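Local atomic coordinates of delta-1-pyrroline-5-carboxylate dehydrogenase, mitochondrial (Mus musculus, PDB entry 4E3X), a protein that catalyses the NAD-dependent oxidation of glutamate gamma-semialdehyde, derived from pyrroline-5-carboxylate, to glutamate in the second step of mitochondrial proline degradation. Residues B[63-68]-B[72-77]; B[94-99]-B[234-239]. All coordinates share one frame; numbering follows the deposited sequence.

Contact 1: residues B[63-68]-B[72-77]; sequences AIPCVV and EVWTSD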
loop_
_atom_site.group_PDB
_atom_site.type_symbol
_atom_site.label_atom_id
_atom_site.label_comp_id
_atom_site.label_asym_id
_atom_site.label_seq_id
_atom_site.Cartn_x
_atom_site.Cartn_y
_atom_site.Cartn_z
ATOM N N ALA B 63 -3.229 38.008 6.937
ATOM C CA ALA B 63 -3.133 37.836 5.489
ATOM C C ALA B 63 -2.129 36.723 5.200
ATOM O O ALA B 63 -0.917 36.896 5.389
ATOM C CB ALA B 63 -2.714 39.138 4.814
ATOM N N ILE B 64 -2.643 35.577 4.761
ATOM C CA ILE B 64 -1.840 34.369 4.616
ATOM C C ILE B 64 -1.574 34.116 3.134
ATOM O O ILE B 64 -2.504 33.859 2.379
ATOM C CB ILE B 64 -2.580 33.152 5.229
ATOM C CG1 ILE B 64 -2.766 33.358 6.736
ATOM C CG2 ILE B 64 -1.845 31.847 4.933
ATOM C CD1 ILE B 64 -3.569 32.268 7.414
ATOM N N PRO B 65 -0.301 34.189 2.710
ATOM C CA PRO B 65 0.021 33.987 1.294
ATOM C C PRO B 65 0.147 32.504 0.955
ATOM O O PRO B 65 0.223 31.662 1.852
ATOM C CB PRO B 65 1.395 34.641 1.170
ATOM C CG PRO B 65 2.035 34.301 2.493
ATOM C CD PRO B 65 0.911 34.429 3.515
ATOM N N CYS B 66 0.171 32.193 -0.333
ATOM C CA CYS B 66 0.729 30.918 -0.754
ATOM C C CYS B 66 2.243 31.006 -0.545
ATOM O O CYS B 66 2.828 32.096 -0.630
ATOM C CB CYS B 66 0.430 30.653 -2.223
ATOM S SG CYS B 66 -1.309 30.368 -2.583
ATOM N N VAL B 67 2.880 29.879 -0.253
ATOM C CA VAL B 67 4.330 29.871 -0.087
ATOM C C VAL B 67 4.934 28.818 -1.002
ATOM O O VAL B 67 4.644 27.625 -0.880
ATOM C CB VAL B 67 4.779 29.621 1.376
ATOM C CG1 VAL B 67 6.301 29.703 1.474
ATOM C CG2 VAL B 67 4.134 30.626 2.319
ATOM N N VAL B 68 5.762 29.280 -1.935
ATOM C CA VAL B 68 6.488 28.399 -2.843
ATOM C C VAL B 68 7.972 28.665 -2.614
ATOM O O VAL B 68 8.444 29.791 -2.793
ATOM C CB VAL B 68 6.088 28.659 -4.305
ATOM C CG1 VAL B 68 6.938 27.831 -5.256
ATOM C CG2 VAL B 68 4.606 28.358 -4.493
ATOM N N GLU B 72 6.566 34.356 -0.795
ATOM C CA GLU B 72 5.159 34.556 -0.475
ATOM C C GLU B 72 4.472 35.086 -1.720
ATOM O O GLU B 72 4.879 36.110 -2.276
ATOM C CB GLU B 72 4.999 35.529 0.695
ATOM C CG GLU B 72 5.668 35.049 1.972
ATOM C CD GLU B 72 5.405 35.948 3.166
ATOM O OE1 GLU B 72 4.689 36.957 3.015
ATOM O OE2 GLU B 72 5.916 35.640 4.265
ATOM N N VAL B 73 3.455 34.365 -2.179
ATOM C CA VAL B 73 2.827 34.669 -3.462
ATOM C C VAL B 73 1.335 34.929 -3.290
ATOM O O VAL B 73 0.643 34.184 -2.599
ATOM C CB VAL B 73 3.013 33.508 -4.464
ATOM C CG1 VAL B 73 2.517 33.908 -5.840
ATOM C CG2 VAL B 73 4.478 33.081 -4.518
ATOM N N TRP B 74 0.849 35.983 -3.937
ATOM C CA TRP B 74 -0.568 36.317 -3.920
ATOM C C TRP B 74 -1.180 36.181 -5.304
ATOM O O TRP B 74 -0.520 36.424 -6.315
ATOM C CB TRP B 74 -0.786 37.737 -3.384
ATOM C CG TRP B 74 -0.591 37.775 -1.918
ATOM C CD1 TRP B 74 0.580 38.008 -1.251
ATOM C CD2 TRP B 74 -1.581 37.514 -0.916
ATOM N NE1 TRP B 74 0.377 37.916 0.103
ATOM C CE2 TRP B 74 -0.942 37.615 0.337
ATOM C CE3 TRP B 74 -2.948 37.206 -0.957
ATOM C CZ2 TRP B 74 -1.622 37.425 1.538
ATOM C CZ3 TRP B 74 -3.622 37.017 0.241
ATOM C CH2 TRP B 74 -2.959 37.129 1.470
ATOM N N THR B 75 -2.439 35.765 -5.346
ATOM C CA THR B 75 -3.211 35.817 -6.582
ATOM C C THR B 75 -4.420 36.718 -6.362
ATOM O O THR B 75 -4.646 37.212 -5.254
ATOM C CB THR B 75 -3.765 34.443 -6.997
ATOM O OG1 THR B 75 -4.785 34.060 -6.065
ATOM C CG2 THR B 75 -2.665 33.380 -7.070
ATOM N N SER B 76 -5.202 36.910 -7.420
ATOM C CA SER B 76 -6.411 37.728 -7.359
ATOM C C SER B 76 -7.579 37.026 -6.671
ATOM O O SER B 76 -8.595 37.661 -6.371
ATOM C CB SER B 76 -6.855 38.106 -8.773
ATOM O OG SER B 76 -7.279 36.941 -9.477
ATOM N N ASP B 77 -7.459 35.723 -6.447
ATOM C CA ASP B 77 -8.580 34.964 -5.908
ATOM C C ASP B 77 -8.546 34.996 -4.387
ATOM O O ASP B 77 -8.156 34.030 -3.729
ATOM C CB ASP B 77 -8.579 33.521 -6.414
ATOM C CG ASP B 77 -9.929 32.846 -6.241
ATOM O OD1 ASP B 77 -10.774 33.394 -5.506
ATOM O OD2 ASP B 77 -10.148 31.765 -6.828
#
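Cys66 and Val73 form an antiparallel hydrogen-bonded pair, and Val67 and Glu72 the non-hydrogen-bonded pair next to it on the way to the turn. In the Cys66-Val73 pair Val73 N bonds Cys66 O at 2.8 Å, and Cys66 N bonds Val73 O at 3.1 Å. Cys66 O is also approached by Glu72 CA at 3.4 Å, a CA-H...O contact beside the shorter bond.

Beyond this pair the two chains part, and the indole of Trp74 fills in along 63-65. With CG beside the backbone N (chi1 -74°), the ring swings back although its CB starts out away from 63-68. Pro65 CA lies over one face of the six-membered ring, 4.2 Å from its centroid, a CH-pi contact. Pro65 CB touches the pyrrole side, 3.6 Å from Trp74 NE1. At the far end of the indole, Ala63 CB packs 3.9 Å from Trp74 CZ2. The pyrrolidine is covered on another flank by Glu72, whose aliphatic CB and CG both rest 3.7 Å from Pro65 CG; the extended chain runs on past the pyrrolidine, so that CD and OE1 still lie 3.8 Å from Pro65 CG. Cys66 and Val73 send their side chains to the face opposite Val67 and Glu72, where Leu101 of helix 99-118 touches both.

Thr75 OG1 accepts from Asp77 N in an ST turn that bends the chain after the pairing. The paired part is a short beta hairpin, 62-68 with 71-73, at the edge of a four-stranded mixed sheet.

Contact 2: residues B[94-99]-B[234-239]; sequences FCYADK and PSDTAM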
loop_
_atom_site.group_PDB
_atom_site.type_symbol
_atom_site.label_atom_id
_atom_site.label_comp_id
_atom_site.label_asym_id
_atom_site.label_seq_id
_atom_site.Cartn_x
_atom_site.Cartn_y
_atom_site.Cartn_z
ATOM N N PHE B 94 -6.780 34.950 2.665
ATOM C CA PHE B 94 -5.803 34.140 1.952
ATOM C C PHE B 94 -6.159 34.165 0.479
ATOM O O PHE B 94 -7.033 34.922 0.072
ATOM C CB PHE B 94 -5.699 32.717 2.549
ATOM C CG PHE B 94 -6.949 31.881 2.413
ATOM C CD1 PHE B 94 -7.044 30.928 1.410
ATOM C CD2 PHE B 94 -8.003 32.006 3.312
ATOM C CE1 PHE B 94 -8.173 30.137 1.284
ATOM C CE2 PHE B 94 -9.145 31.217 3.195
ATOM C CZ PHE B 94 -9.226 30.275 2.180
ATOM N N CYS B 95 -5.470 33.374 -0.328
ATOM C CA CYS B 95 -5.815 33.320 -1.737
ATOM C C CYS B 95 -5.664 31.917 -2.288
ATOM O O CYS B 95 -4.917 31.097 -1.762
ATOM C CB CYS B 95 -4.974 34.304 -2.556
ATOM S SG CYS B 95 -3.206 33.941 -2.606
ATOM N N TYR B 96 -6.384 31.650 -3.365
ATOM C CA TYR B 96 -6.262 30.378 -4.043
ATOM C C TYR B 96 -5.141 30.443 -5.076
ATOM O O TYR B 96 -5.141 31.333 -5.925
ATOM C CB TYR B 96 -7.561 30.050 -4.772
ATOM C CG TYR B 96 -8.718 29.525 -3.934
ATOM C CD1 TYR B 96 -8.539 29.005 -2.656
ATOM C CD2 TYR B 96 -9.999 29.508 -4.467
ATOM C CE1 TYR B 96 -9.626 28.494 -1.934
ATOM C CE2 TYR B 96 -11.069 29.013 -3.768
ATOM C CZ TYR B 96 -10.887 28.508 -2.508
ATOM O OH TYR B 96 -11.988 28.013 -1.840
ATOM N N ALA B 97 -4.220 29.484 -5.029
ATOM C CA ALA B 97 -3.181 29.366 -6.045
ATOM C C ALA B 97 -3.854 29.131 -7.391
ATOM O O ALA B 97 -4.792 28.333 -7.476
ATOM C CB ALA B 97 -2.252 28.211 -5.716
ATOM N N ASP B 98 -3.409 29.837 -8.429
ATOM C CA ASP B 98 -3.887 29.548 -9.779
ATOM C C ASP B 98 -3.129 28.350 -10.357
ATOM O O ASP B 98 -2.179 27.847 -9.743
ATOM C CB ASP B 98 -3.853 30.778 -10.716
ATOM C CG ASP B 98 -2.506 31.479 -10.751
ATOM O OD1 ASP B 98 -1.497 30.903 -10.321
ATOM O OD2 ASP B 98 -2.459 32.630 -11.232
ATOM N N LYS B 99 -3.564 27.867 -11.513
ATOM C CA LYS B 99 -2.907 26.705 -12.106
ATOM C C LYS B 99 -1.432 26.973 -12.408
ATOM O O LYS B 99 -0.584 26.109 -12.207
ATOM C CB LYS B 99 -3.677 26.199 -13.328
ATOM C CG LYS B 99 -5.094 25.797 -12.963
ATOM C CD LYS B 99 -5.866 25.141 -14.102
ATOM C CE LYS B 99 -5.532 23.666 -14.246
ATOM N NZ LYS B 99 -6.253 23.069 -15.406
ATOM N N PRO B 234 -4.244 23.097 2.142
ATOM C CA PRO B 234 -4.950 23.008 3.424
ATOM C C PRO B 234 -6.425 23.359 3.271
ATOM O O PRO B 234 -6.834 23.936 2.264
ATOM C CB PRO B 234 -4.247 24.061 4.303
ATOM C CG PRO B 234 -3.081 24.546 3.503
ATOM C CD PRO B 234 -3.425 24.313 2.067
ATOM N N SER B 235 -7.211 23.029 4.286
ATOM C CA SER B 235 -8.626 23.350 4.287
ATOM C C SER B 235 -8.865 24.843 4.474
ATOM O O SER B 235 -8.299 25.455 5.385
ATOM C CB SER B 235 -9.308 22.616 5.425
ATOM O OG SER B 235 -10.622 23.096 5.600
ATOM N N ASP B 236 -9.709 25.426 3.621
ATOM C CA ASP B 236 -10.072 26.833 3.738
ATOM C C ASP B 236 -10.514 27.189 5.156
ATOM O O ASP B 236 -10.185 28.253 5.677
ATOM C CB ASP B 236 -11.238 27.172 2.806
ATOM C CG ASP B 236 -10.903 27.046 1.335
ATOM O OD1 ASP B 236 -9.750 26.747 0.970
ATOM O OD2 ASP B 236 -11.829 27.275 0.537
ATOM N N THR B 237 -11.283 26.296 5.767
ATOM C CA THR B 237 -11.898 26.579 7.058
ATOM C C THR B 237 -10.982 26.249 8.243
ATOM O O THR B 237 -11.391 26.392 9.398
ATOM C CB THR B 237 -13.274 25.884 7.179
ATOM O OG1 THR B 237 -13.201 24.586 6.590
ATOM C CG2 THR B 237 -14.329 26.659 6.410
ATOM N N ALA B 238 -9.734 25.875 7.947
ATOM C CA ALA B 238 -8.708 25.693 8.978
ATOM C C ALA B 238 -7.419 26.416 8.598
ATOM O O ALA B 238 -6.338 26.044 9.054
ATOM C CB ALA B 238 -8.425 24.210 9.215
ATOM N N MET B 239 -7.530 27.449 7.765
ATOM C CA MET B 239 -6.333 28.081 7.207
ATOM C C MET B 239 -5.399 28.691 8.260
ATOM O O MET B 239 -4.172 28.528 8.182
ATOM C CB MET B 239 -6.737 29.125 6.170
ATOM C CG MET B 239 -5.598 29.614 5.293
ATOM S SD MET B 239 -4.863 28.278 4.334
ATOM C CE MET B 239 -6.292 27.572 3.558
#
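Tyr96 and Phe94 both reach Asp236, which meets Phe94 with CB and CG and Tyr96 with its oxygens. Asp236 CB lies 3.8 Å from Phe94 CZ, and CG is slightly nearer to the same atom, close to the ring plane, so the carboxylate stands at the ring's edge with its plane turned 55° from it. The torsion that sets CG beside the backbone N (chi1 -65°) carries the two oxygens on to Tyr96. OD1 sits at the edge of the phenol, 3.4 Å from Tyr96 CE1, and also borders Phe94 CE1. OD2 ends the chain, accepting a very short hydrogen bond of 2.5 Å from Tyr96 OH, with the phenol and carboxylate planes 34° apart.

Met239 meets Phe94 over a face instead. Its chain, bent at both chi2 and chi3, folds across the ring: CG is 3.9 Å from Phe94 CG, and the methyl CE lies 4.1 Å from the ring centroid in a CH-pi contact. SD stands farther above the same face, in a Met-aromatic contact.

Ser235 OG accepts from Thr237 N in an ST turn, which leads to Ala238, the N-cap of helix 239-251. The contact therefore brings Phe94 of strand 89-95, and Tyr96 after it, onto the connection between strand 230-233, which carries the NAD-binding Lys233, and that helix, while Ile64 of strand 62-68 packs on both Phe94 and Met239.

In the fold
Contacts 1 and 2 meet in one mixed sheet, where strands 62-68 and 89-95 are neighbours. Contact 1 is a local hairpin at the sheet's border; contact 2 joins segments 135 residues apart and lies nearer the chain's centre. Both are partly buried: contact 1 has exposed Trp74, Glu72 and Ala63 beside buried Pro65 and Cys66, contact 2 buried Phe94 and Met239 beside partly exposed Tyr96 and Asp236. Backbone bonds and packing on a proline dominate the first; the second rests mainly on side chains, with no backbone-to-backbone bond across it. They touch directly: Thr75 OG1 probably bonds Tyr96 O, and Tyr96 N probably bonds Asp77 O, tying the chain after the hairpin to the residue that holds Asp236.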